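Local coordinates for protein dihydrodipicolinate synthase (Bacteroides thetaiotaomicron, PDB 4XKY) that probably acts as a Schiff-base-forming lyase of the DapA family, making or breaking carbon-carbon bonds with pyruvate as one of the partners, at residues T14-D19 with G261-L266; K64-I69 with L74-C79; L94-G99 with Q128-L133; A212-E217 with S267-C272. One frame throughout, in Å; residues are numbered along the deposited sequence.

Interaction 1: T14-D19 with G261-L266; sequences TPLLDD and GLKCAL
Lys263 is the residue of helix 257-268 that carries this contact, reaching out to the loop 14-19 and ending on the backbone carbonyl of Thr14. Its CG lies anti to the carbonyl carbon (chi1 -82°), and beyond it the chain runs extended, which takes Lys263 NZ to within 2.7 Å of Thr14 O. The bond meets the carbonyl at a C=O...N angle of 145°, with the amine tilted 34° from the carbonyl plane. A water makes a second link, accepting from Lys263 NZ at 3.1 Å and from Leu16 N at 2.9 Å. Leu16 comes up beside the amine, its CG and CD1 each 3.9 Å from Lys263 NZ. The contact thus ties the loop after strand 7-8 of the TIM barrel to one of the helices that follow the barrel. Glu50 forms a salt bridge to the same amine and Tyr275 O also binds it, so this buried charge has several partners. A methionine in its place would probably cost Thr14 O and the carboxylate of Glu50 this partner and break the water link to Leu16. Farther along the helix, Cys264 and Ala265 pack on helix 285-298, while Leu266 rests on Val13.

Interaction 2: K64-I69 with L74-C79; sequences KNTCRI and LPVLVC
Val76, at the start of strand 76-79, pushes its CG1 methyl between Thr66 and Cys67 of helix 56-70. CG1 stands anti to the backbone N (chi1 -177°), which aims it at the helix, where Val76 CG1 lies 4.3 Å from the methyl CG2 of Thr66. The sulphur of Cys67 is at the same range, SG 4.3 Å from Val76 CG1. These are light van der Waals touches, methyl on methyl and methyl on thiol, and no hydrogen bond crosses between the segments. The backbones come nearest at this point, with the CA atoms of Cys67 and Val76 6.9 Å apart. The hydroxyl of Thr66 is bonded within the helix to Met62 O, while its methyl CG2 faces the strand.

Away from the strand the helix becomes polar, and Arg68 is exposed to solvent. It folds back over one turn to Asn65: Arg68 NH2 donates to Asn65 OD1 at 2.8 Å along a nearly straight line (174°). The oxygen lies in the guanidinium plane, and the donor comes in on a lone pair of the amide carbonyl, which, with Asn65 ND2 bonded to Glu61 O, probably keeps the amide from flipping and the guanidinium turned edge-on to it.

The pair belongs to the beta-alpha-beta unit of strand 42-44, helix 56-70 and strand 76-79 in the TIM barrel. Thr66 also touches Val44, Leu77 pairs through its backbone with Leu42 and Val44, Val76 pairs with Ala102, and helix 24-36 packs against Asn65 and Ile69.

Interaction 3: L94-G99 with Q128-L133; sequences LAADHG and QLPLPL
The carbonyl oxygen of Ala95, whose methyl meets Leu131, is gripped by two backbone amides: Ala100 N, and, weakly at 3.3 Å, His98 N. With Gly99 N bonded to Ala96 O at 3.1 Å, the pattern is a Schellman motif that ends helix 85-97 of the TIM barrel. Gly99 is its C-prime residue, and its positive phi of 90° suits a residue with no side chain. Just before this helix end, two alanines face the loop 128-133 that leads into strand 133-137. The methyl of Ala96 fits against two neighbours in that loop: its CB is 3.6 Å from Pro130 CG, the tightest touch here, and 4.0 Å from Leu131 CG. Small side chains let the loop come close, with the CA atoms of Ala96 and Pro130 6.5 Å apart. Pro130 lies on the more open side and leans also on Ala92, one turn back along the helix, whereas Leu131 points toward the helix and also packs on Val103 of strand 102-105. The contact is wholly apolar across the segments. Leu131 has CG anti to its carbonyl carbon (chi1 -66°), which brings CD1 against the helix backbone, 4.2 Å from Ala95 CB and 3.8 Å from Ala96 N.

Interaction 4: A212-E217 with S267-C272; sequences ANMFPE and SLLGIC. With ACT (acetate ion), chain E.
Leu269 reaches across to Met214 and Phe215 with one methyl, CD1, which serves both. Leu269 CD1 lies 4.0 Å from Met214 CB and 4.3 Å from Phe215 CE1, approaching the ring obliquely. The ring is also packed from its own chain: Met214 CB sits 3.6 Å above one face of Phe215, offset toward the rim. Leu269 thus closes on a corner where a methylene and an aromatic ring are already packed together. Met214 uses only the root of its side chain here. Its chain bends at chi3 (-75°), and the sulphur end leads away from 267-272 to pack on Leu262 and Ala265. Ile271 approaches beside them, its CD1 4.5 Å from Asn213 O, a loose touch.

In fold terms, the contact joins the link between strand 206-207 and helix 216-227 of the TIM barrel to the end of helix 257-268, in the helical C-terminal part of this family. That helix closes in a Schellman motif at Gly270, whose positive phi turns the chain; Leu269 before it and Ile271 after it both point toward the barrel link. Phe215 stands at the N-cap position of helix 216-227 and packs on Leu295 and Leu298 as well.

An acetate, probably from the crystallisation liquor, occupies the start of helix 216-227. Glu217 N donates to acetate O at 3.2 Å (161°), and Leu218 N binds it too, so backbone amides at a helix N-terminus hold the anion. The acetate CH3 lies at the edge of the Phe215 ring, near its plane, 4.1 Å from Phe215 CD1.

The four contacts form two touching pairs. Interactions 1 and 4 share helix 257-268, their centres about 11 Å apart; Leu266 O probably accepts a hydrogen bond from Ile271 N at 3.0 Å, and Ala265 CB packs 3.5 Å from Met214 SD. Interactions 2 and 3, also with centres about 11 Å apart, lie on consecutive units of the barrel and meet where Val78 CG2 is 3.8 Å from Ala95 CB. The first pair borders the predicted pyruvate site: the side chain of Asn213 is about 4 Å from that of Thr48, and that of Lys263 about 7 Å. Interaction 3 is remote, its centre about 27 Å from that of interaction 1 and about 28 Å from that of interaction 4.

Interaction 1: T14-D19 with G261-L266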
loop_
_atom_site.group_PDB
_atom_site.type_symbol
_atom_site.label_atom_id
_atom_site.label_comp_id
_atom_site.label_asym_id
_atom_site.label_seq_id
_atom_site.Cartn_x
_atom_site.Cartn_y
_atom_site.Cartn_z
ATOM N N THR A 14 17.558 23.173 4.422
ATOM C CA THR A 14 17.497 24.409 3.669
ATOM C C THR A 14 17.006 25.415 4.704
ATOM O O THR A 14 15.835 25.436 5.031
ATOM C CB THR A 14 16.551 24.303 2.445
ATOM O OG1 THR A 14 16.994 23.246 1.562
ATOM C CG2 THR A 14 16.513 25.630 1.679
ATOM N N PRO A 15 17.921 26.204 5.287
ATOM C CA PRO A 15 17.491 27.163 6.320
ATOM C C PRO A 15 16.708 28.290 5.695
ATOM O O PRO A 15 17.080 28.779 4.625
ATOM C CB PRO A 15 18.786 27.664 6.938
ATOM C CG PRO A 15 19.907 26.999 6.222
ATOM C CD PRO A 15 19.363 26.267 5.023
ATOM N N LEU A 16 15.608 28.639 6.350
ATOM C CA LEU A 16 14.627 29.592 5.859
ATOM C C LEU A 16 14.361 30.709 6.859
ATOM O O LEU A 16 14.367 30.483 8.078
ATOM C CB LEU A 16 13.323 28.855 5.640
ATOM C CG LEU A 16 13.400 27.710 4.644
ATOM C CD1 LEU A 16 12.021 27.071 4.601
ATOM C CD2 LEU A 16 13.836 28.222 3.266
ATOM N N LEU A 17 14.130 31.914 6.354
ATOM C CA LEU A 17 13.562 32.999 7.180
ATOM C C LEU A 17 12.056 33.047 7.041
ATOM O O LEU A 17 11.358 33.570 7.894
ATOM C CB LEU A 17 14.156 34.359 6.774
ATOM C CG LEU A 17 15.661 34.516 7.003
ATOM C CD1 LEU A 17 16.123 35.933 6.631
ATOM C CD2 LEU A 17 15.995 34.255 8.472
ATOM N N ASP A 18 11.562 32.546 5.917
ATOM C CA ASP A 18 10.126 32.502 5.644
ATOM C C ASP A 18 9.910 31.430 4.587
ATOM O O ASP A 18 10.881 30.844 4.116
ATOM C CB ASP A 18 9.595 33.872 5.198
ATOM C CG ASP A 18 8.065 34.003 5.354
ATOM O OD1 ASP A 18 7.444 33.159 6.014
ATOM O OD2 ASP A 18 7.474 34.950 4.805
ATOM N N ASP A 19 8.654 31.171 4.231
ATOM C CA ASP A 19 8.310 30.051 3.378
ATOM C C ASP A 19 9.116 30.097 2.087
ATOM O O ASP A 19 9.488 29.058 1.562
ATOM C CB ASP A 19 6.816 30.038 3.034
ATOM C CG ASP A 19 5.918 29.894 4.253
ATOM O OD1 ASP A 19 6.053 28.943 5.029
ATOM O OD2 ASP A 19 5.048 30.748 4.442
ATOM N N GLY A 261 11.959 18.695 14.387
ATOM C CA GLY A 261 12.853 18.509 15.500
ATOM C C GLY A 261 14.270 18.896 15.169
ATOM O O GLY A 261 14.912 19.634 15.933
ATOM N N LEU A 262 14.769 18.388 14.049
ATOM C CA LEU A 262 16.094 18.765 13.567
ATOM C C LEU A 262 16.247 20.269 13.454
ATOM O O LEU A 262 17.168 20.851 13.979
ATOM C CB LEU A 262 16.326 18.168 12.189
ATOM C CG LEU A 262 17.726 18.231 11.620
ATOM C CD1 LEU A 262 18.667 17.473 12.529
ATOM C CD2 LEU A 262 17.739 17.609 10.229
ATOM N N LYS A 263 15.313 20.912 12.773
ATOM C CA LYS A 263 15.402 22.357 12.601
ATOM C C LYS A 263 15.249 23.123 13.940
ATOM O O LYS A 263 15.943 24.106 14.176
ATOM C CB LYS A 263 14.406 22.835 11.542
ATOM C CG LYS A 263 14.894 22.667 10.108
ATOM C CD LYS A 263 14.089 23.572 9.187
ATOM C CE LYS A 263 14.753 23.745 7.841
ATOM N NZ LYS A 263 14.003 24.658 6.924
ATOM N N CYS A 264 14.348 22.670 14.807
ATOM C CA CYS A 264 14.219 23.260 16.133
ATOM C C CYS A 264 15.575 23.169 16.880
ATOM O O CYS A 264 16.101 24.174 17.412
ATOM C CB CYS A 264 13.126 22.542 16.903
ATOM S SG CYS A 264 12.783 23.303 18.483
ATOM N N ALA A 265 16.157 21.970 16.868
ATOM C CA ALA A 265 17.439 21.756 17.532
ATOM C C ALA A 265 18.528 22.653 16.958
ATOM O O ALA A 265 19.288 23.216 17.739
ATOM C CB ALA A 265 17.878 20.311 17.450
ATOM N N LEU A 266 18.592 22.768 15.626
ATOM C CA LEU A 266 19.565 23.641 14.952
ATOM C C LEU A 266 19.464 25.098 15.429
ATOM O O LEU A 266 20.489 25.766 15.633
ATOM C CB LEU A 266 19.472 23.553 13.418
ATOM C CG LEU A 266 19.934 22.215 12.811
ATOM C CD1 LEU A 266 19.630 22.146 11.325
ATOM C CD2 LEU A 266 21.407 21.886 13.018
HETATM O O HOH W 1 15.017 27.038 8.674
#

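Interaction 2: K64-I69 with L74-C79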
loop_
_atom_site.group_PDB
_atom_site.type_symbol
_atom_site.label_atom_id
_atom_site.label_comp_id
_atom_site.label_asym_id
_atom_site.label_seq_id
_atom_site.Cartn_x
_atom_site.Cartn_y
_atom_site.Cartn_z
ATOM N N LYS A 64 23.061 27.821 -5.369
ATOM C CA LYS A 64 24.022 28.898 -5.598
ATOM C C LYS A 64 24.740 29.280 -4.315
ATOM O O LYS A 64 25.960 29.260 -4.265
ATOM C CB LYS A 64 23.351 30.148 -6.166
ATOM C CG LYS A 64 22.730 30.017 -7.559
ATOM C CD LYS A 64 22.456 31.417 -8.134
ATOM C CE LYS A 64 21.192 31.531 -8.980
ATOM N NZ LYS A 64 19.958 31.643 -8.142
ATOM N N ASN A 65 24.003 29.630 -3.269
ATOM C CA ASN A 65 24.668 29.963 -1.994
ATOM C C ASN A 65 25.521 28.832 -1.425
ATOM O O ASN A 65 26.593 29.090 -0.882
ATOM C CB ASN A 65 23.666 30.434 -0.934
ATOM C CG ASN A 65 23.217 31.844 -1.165
ATOM O OD1 ASN A 65 23.858 32.796 -0.715
ATOM N ND2 ASN A 65 22.144 31.998 -1.926
ATOM N N THR A 66 25.054 27.579 -1.514
ATOM C CA THR A 66 25.846 26.472 -0.959
ATOM C C THR A 66 27.222 26.354 -1.697
ATOM O O THR A 66 28.271 26.191 -1.076
ATOM C CB THR A 66 25.086 25.141 -0.973
ATOM O OG1 THR A 66 23.926 25.229 -0.137
ATOM C CG2 THR A 66 25.968 24.050 -0.432
ATOM N N CYS A 67 27.211 26.443 -3.020
ATOM C CA CYS A 67 28.463 26.356 -3.777
ATOM C C CYS A 67 29.346 27.568 -3.480
ATOM O O CYS A 67 30.532 27.399 -3.266
ATOM C CB CYS A 67 28.220 26.250 -5.266
ATOM S SG CYS A 67 27.331 24.784 -5.803
ATOM N N ARG A 68 28.763 28.767 -3.415
ATOM C CA ARG A 68 29.525 29.978 -3.091
ATOM C C ARG A 68 30.226 29.832 -1.750
ATOM O O ARG A 68 31.433 30.076 -1.628
ATOM C CB ARG A 68 28.618 31.218 -3.041
ATOM C CG ARG A 68 29.342 32.488 -2.578
ATOM C CD ARG A 68 28.466 33.737 -2.485
ATOM N NE ARG A 68 27.342 33.524 -1.581
ATOM C CZ ARG A 68 27.410 33.533 -0.252
ATOM N NH1 ARG A 68 28.549 33.764 0.389
ATOM N NH2 ARG A 68 26.310 33.304 0.440
ATOM N N ILE A 69 29.461 29.418 -0.745
ATOM C CA ILE A 69 29.960 29.382 0.631
ATOM C C ILE A 69 30.990 28.276 0.827
ATOM O O ILE A 69 31.980 28.467 1.517
ATOM C CB ILE A 69 28.814 29.214 1.661
ATOM C CG1 ILE A 69 27.867 30.407 1.588
ATOM C CG2 ILE A 69 29.376 29.055 3.081
ATOM C CD1 ILE A 69 26.527 30.159 2.254
ATOM N N LEU A 74 35.016 21.289 -0.215
ATOM C CA LEU A 74 34.337 20.010 -0.051
ATOM C C LEU A 74 33.466 19.726 -1.274
ATOM O O LEU A 74 32.865 20.633 -1.779
ATOM C CB LEU A 74 33.393 20.141 1.148
ATOM C CG LEU A 74 33.304 19.018 2.158
ATOM C CD1 LEU A 74 34.708 18.551 2.481
ATOM C CD2 LEU A 74 32.607 19.507 3.411
ATOM N N PRO A 75 33.370 18.475 -1.730
ATOM C CA PRO A 75 32.407 18.196 -2.800
ATOM C C PRO A 75 30.957 18.589 -2.430
ATOM O O PRO A 75 30.496 18.337 -1.306
ATOM C CB PRO A 75 32.504 16.674 -2.996
ATOM C CG PRO A 75 33.767 16.256 -2.334
ATOM C CD PRO A 75 34.089 17.269 -1.286
ATOM N N VAL A 76 30.286 19.231 -3.374
ATOM C CA VAL A 76 28.865 19.492 -3.292
ATOM C C VAL A 76 28.047 18.599 -4.235
ATOM O O VAL A 76 28.248 18.571 -5.453
ATOM C CB VAL A 76 28.585 20.965 -3.572
ATOM C CG1 VAL A 76 27.110 21.246 -3.418
ATOM C CG2 VAL A 76 29.387 21.836 -2.601
ATOM N N LEU A 77 27.116 17.866 -3.636
ATOM C CA LEU A 77 26.150 17.023 -4.346
ATOM C C LEU A 77 24.791 17.693 -4.318
ATOM O O LEU A 77 24.349 18.146 -3.274
ATOM C CB LEU A 77 26.024 15.653 -3.660
ATOM C CG LEU A 77 27.061 14.578 -3.989
ATOM C CD1 LEU A 77 28.455 15.071 -3.690
ATOM C CD2 LEU A 77 26.810 13.280 -3.226
ATOM N N VAL A 78 24.109 17.703 -5.453
ATOM C CA VAL A 78 22.852 18.398 -5.591
ATOM C C VAL A 78 21.781 17.412 -6.013
ATOM O O VAL A 78 21.903 16.757 -7.049
ATOM C CB VAL A 78 22.937 19.517 -6.655
ATOM C CG1 VAL A 78 21.578 20.167 -6.879
ATOM C CG2 VAL A 78 23.955 20.578 -6.249
ATOM N N CYS A 79 20.705 17.344 -5.231
ATOM C CA CYS A 79 19.533 16.582 -5.633
ATOM C C CYS A 79 18.792 17.346 -6.720
ATOM O O CYS A 79 18.369 18.498 -6.525
ATOM C CB CYS A 79 18.605 16.308 -4.453
ATOM S SG CYS A 79 17.376 15.021 -4.779
#

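Interaction 3: L94-G99 with Q128-L133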
loop_
_atom_site.group_PDB
_atom_site.type_symbol
_atom_site.label_atom_id
_atom_site.label_comp_id
_atom_site.label_asym_id
_atom_site.label_seq_id
_atom_site.Cartn_x
_atom_site.Cartn_y
_atom_site.Cartn_z
ATOM N N LEU A 94 22.551 24.323 -13.629
ATOM C CA LEU A 94 22.789 25.359 -12.652
ATOM C C LEU A 94 23.847 24.885 -11.659
ATOM O O LEU A 94 24.826 25.578 -11.407
ATOM C CB LEU A 94 21.493 25.697 -11.927
ATOM C CG LEU A 94 21.725 26.713 -10.808
ATOM C CD1 LEU A 94 21.726 28.109 -11.408
ATOM C CD2 LEU A 94 20.693 26.604 -9.705
ATOM N N ALA A 95 23.655 23.689 -11.119
ATOM C CA ALA A 95 24.662 23.048 -10.279
ATOM C C ALA A 95 26.046 23.062 -10.930
ATOM O O ALA A 95 27.014 23.503 -10.300
ATOM C CB ALA A 95 24.255 21.624 -9.924
ATOM N N ALA A 96 26.151 22.628 -12.184
ATOM C CA ALA A 96 27.459 22.650 -12.867
ATOM C C ALA A 96 28.055 24.043 -12.967
ATOM O O ALA A 96 29.233 24.222 -12.680
ATOM C CB ALA A 96 27.376 22.044 -14.262
ATOM N N ASP A 97 27.265 25.018 -13.404
ATOM C CA ASP A 97 27.769 26.392 -13.568
ATOM C C ASP A 97 28.298 26.994 -12.274
ATOM O O ASP A 97 29.188 27.836 -12.278
ATOM C CB ASP A 97 26.683 27.311 -14.107
ATOM C CG ASP A 97 26.254 26.954 -15.511
ATOM O OD1 ASP A 97 27.033 26.323 -16.258
ATOM O OD2 ASP A 97 25.119 27.306 -15.874
ATOM N N HIS A 98 27.732 26.570 -11.155
ATOM C CA HIS A 98 28.174 27.082 -9.868
ATOM C C HIS A 98 29.231 26.236 -9.158
ATOM O O HIS A 98 29.607 26.528 -8.024
ATOM C CB HIS A 98 26.947 27.317 -9.021
ATOM C CG HIS A 98 26.171 28.491 -9.496
ATOM N ND1 HIS A 98 26.429 29.767 -9.052
ATOM C CD2 HIS A 98 25.234 28.615 -10.460
ATOM C CE1 HIS A 98 25.627 30.616 -9.666
ATOM N NE2 HIS A 98 24.896 29.942 -10.530
ATOM N N GLY A 99 29.720 25.205 -9.833
ATOM C CA GLY A 99 30.846 24.440 -9.336
ATOM C C GLY A 99 30.504 23.255 -8.452
ATOM O O GLY A 99 31.373 22.776 -7.740
ATOM N N GLN A 128 22.148 14.153 -21.036
ATOM C CA GLN A 128 21.732 15.532 -20.803
ATOM C C GLN A 128 22.385 16.164 -19.586
ATOM O O GLN A 128 22.201 17.350 -19.362
ATOM C CB GLN A 128 20.210 15.596 -20.596
ATOM C CG GLN A 128 19.396 14.917 -21.679
ATOM C CD GLN A 128 17.923 15.156 -21.495
ATOM O OE1 GLN A 128 17.482 16.299 -21.478
ATOM N NE2 GLN A 128 17.150 14.083 -21.334
ATOM N N LEU A 129 23.094 15.383 -18.771
ATOM C CA LEU A 129 23.625 15.889 -17.485
ATOM C C LEU A 129 25.092 16.281 -17.626
ATOM O O LEU A 129 25.842 15.568 -18.253
ATOM C CB LEU A 129 23.550 14.807 -16.421
ATOM C CG LEU A 129 22.186 14.213 -16.131
ATOM C CD1 LEU A 129 22.317 13.182 -15.036
ATOM C CD2 LEU A 129 21.219 15.300 -15.743
ATOM N N PRO A 130 25.514 17.394 -17.020
ATOM C CA PRO A 130 26.905 17.830 -17.127
ATOM C C PRO A 130 27.795 17.430 -15.936
ATOM O O PRO A 130 28.927 17.884 -15.850
ATOM C CB PRO A 130 26.758 19.343 -17.188
ATOM C CG PRO A 130 25.626 19.597 -16.245
ATOM C CD PRO A 130 24.662 18.456 -16.460
ATOM N N LEU A 131 27.286 16.596 -15.027
ATOM C CA LEU A 131 28.041 16.139 -13.860
ATOM C C LEU A 131 27.797 14.653 -13.610
ATOM O O LEU A 131 26.776 14.109 -14.051
ATOM C CB LEU A 131 27.619 16.941 -12.619
ATOM C CG LEU A 131 27.955 18.440 -12.581
ATOM C CD1 LEU A 131 27.250 19.122 -11.424
ATOM C CD2 LEU A 131 29.454 18.732 -12.530
ATOM N N PRO A 132 28.715 13.988 -12.876
ATOM C CA PRO A 132 28.476 12.593 -12.499
ATOM C C PRO A 132 27.197 12.450 -11.685
ATOM O O PRO A 132 26.740 13.421 -11.072
ATOM C CB PRO A 132 29.686 12.235 -11.630
ATOM C CG PRO A 132 30.732 13.247 -11.935
ATOM C CD PRO A 132 30.031 14.477 -12.417
ATOM N N LEU A 133 26.630 11.253 -11.674
ATOM C CA LEU A 133 25.333 11.044 -11.085
ATOM C C LEU A 133 25.365 10.005 -9.992
ATOM O O LEU A 133 26.012 8.988 -10.147
ATOM C CB LEU A 133 24.376 10.567 -12.174
ATOM C CG LEU A 133 22.976 10.156 -11.709
ATOM C CD1 LEU A 133 22.242 11.384 -11.248
ATOM C CD2 LEU A 133 22.165 9.507 -12.805
#

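Interaction 4: A212-E217 with S267-C272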
loop_
_atom_site.group_PDB
_atom_site.type_symbol
_atom_site.label_atom_id
_atom_site.label_comp_id
_atom_site.label_asym_id
_atom_site.label_seq_id
_atom_site.Cartn_x
_atom_site.Cartn_y
_atom_site.Cartn_z
ATOM N N ALA A 212 23.798 14.730 11.309
ATOM C CA ALA A 212 25.125 15.347 11.210
ATOM C C ALA A 212 25.013 16.868 11.036
ATOM O O ALA A 212 25.988 17.583 11.259
ATOM C CB ALA A 212 25.957 14.718 10.098
ATOM N N ASN A 213 23.845 17.370 10.630
ATOM C CA ASN A 213 23.608 18.817 10.679
ATOM C C ASN A 213 23.891 19.363 12.105
ATOM O O ASN A 213 24.434 20.443 12.256
ATOM C CB ASN A 213 22.174 19.177 10.263
ATOM C CG ASN A 213 21.937 19.125 8.729
ATOM O OD1 ASN A 213 22.166 20.095 8.029
ATOM N ND2 ASN A 213 21.411 18.022 8.239
ATOM N N MET A 214 23.499 18.621 13.141
ATOM C CA MET A 214 23.593 19.098 14.526
ATOM C C MET A 214 24.963 18.768 15.119
ATOM O O MET A 214 25.588 19.635 15.721
ATOM C CB MET A 214 22.540 18.451 15.445
ATOM C CG MET A 214 21.068 18.687 15.099
ATOM S SD MET A 214 19.958 17.802 16.226
ATOM C CE MET A 214 20.084 16.106 15.678
ATOM N N PHE A 215 25.404 17.516 14.936
ATOM C CA PHE A 215 26.577 16.951 15.632
ATOM C C PHE A 215 27.461 16.212 14.642
ATOM O O PHE A 215 27.520 14.994 14.665
ATOM C CB PHE A 215 26.138 15.966 16.742
ATOM C CG PHE A 215 25.134 16.549 17.701
ATOM C CD1 PHE A 215 25.465 17.653 18.472
ATOM C CD2 PHE A 215 23.867 15.996 17.826
ATOM C CE1 PHE A 215 24.546 18.206 19.340
ATOM C CE2 PHE A 215 22.942 16.547 18.671
ATOM C CZ PHE A 215 23.283 17.651 19.438
ATOM N N PRO A 216 28.140 16.946 13.749
ATOM C CA PRO A 216 28.933 16.272 12.710
ATOM C C PRO A 216 30.012 15.368 13.301
ATOM O O PRO A 216 30.250 14.273 12.796
ATOM C CB PRO A 216 29.574 17.429 11.935
ATOM C CG PRO A 216 29.320 18.657 12.751
ATOM C CD PRO A 216 28.087 18.399 13.545
ATOM N N GLU A 217 30.639 15.802 14.385
ATOM C CA GLU A 217 31.731 15.016 14.969
ATOM C C GLU A 217 31.298 13.666 15.480
ATOM O O GLU A 217 32.039 12.701 15.358
ATOM C CB GLU A 217 32.420 15.781 16.099
ATOM C CG GLU A 217 33.154 16.983 15.545
ATOM C CD GLU A 217 33.874 17.813 16.584
ATOM O OE1 GLU A 217 33.800 17.489 17.795
ATOM O OE2 GLU A 217 34.527 18.797 16.170
ATOM N N SER A 267 18.236 25.559 15.635
ATOM C CA SER A 267 17.980 26.898 16.136
ATOM C C SER A 267 18.423 27.070 17.600
ATOM O O SER A 267 19.086 28.050 17.947
ATOM C CB SER A 267 16.500 27.254 15.979
ATOM O OG SER A 267 16.200 28.351 16.800
ATOM N N LEU A 268 18.076 26.092 18.434
ATOM C CA LEU A 268 18.454 26.099 19.839
ATOM C C LEU A 268 19.962 26.017 19.988
ATOM O O LEU A 268 20.536 26.605 20.885
ATOM C CB LEU A 268 17.788 24.939 20.568
ATOM C CG LEU A 268 16.307 25.151 20.875
ATOM C CD1 LEU A 268 15.684 23.824 21.223
ATOM C CD2 LEU A 268 16.135 26.152 22.015
ATOM N N LEU A 269 20.606 25.327 19.060
ATOM C CA LEU A 269 22.065 25.291 19.023
ATOM C C LEU A 269 22.757 26.558 18.479
ATOM O O LEU A 269 23.974 26.593 18.462
ATOM C CB LEU A 269 22.514 24.058 18.244
ATOM C CG LEU A 269 22.194 22.727 18.920
ATOM C CD1 LEU A 269 22.330 21.625 17.896
ATOM C CD2 LEU A 269 23.118 22.443 20.089
ATOM N N GLY A 270 22.020 27.594 18.068
ATOM C CA GLY A 270 22.638 28.819 17.524
ATOM C C GLY A 270 23.118 28.719 16.075
ATOM O O GLY A 270 23.806 29.595 15.586
ATOM N N ILE A 271 22.757 27.659 15.362
ATOM C CA ILE A 271 23.302 27.436 14.003
ATOM C C ILE A 271 22.476 28.129 12.916
ATOM O O ILE A 271 23.007 28.942 12.164
ATOM C CB ILE A 271 23.468 25.936 13.712
ATOM C CG1 ILE A 271 24.539 25.353 14.644
ATOM C CG2 ILE A 271 23.869 25.695 12.252
ATOM C CD1 ILE A 271 24.294 23.908 15.047
ATOM N N CYS A 272 21.182 27.835 12.840
ATOM C CA CYS A 272 20.345 28.471 11.835
ATOM C C CYS A 272 18.882 28.569 12.252
ATOM O O CYS A 272 18.488 28.092 13.299
ATOM C CB CYS A 272 20.481 27.750 10.479
ATOM S SG CYS A 272 19.812 26.073 10.452
HETATM C C ACT E . 29.501 17.632 17.447
HETATM O O ACT E . 29.687 18.149 16.317
HETATM O OXT ACT E . 29.323 16.405 17.581
HETATM C CH3 ACT E . 29.488 18.475 18.699
#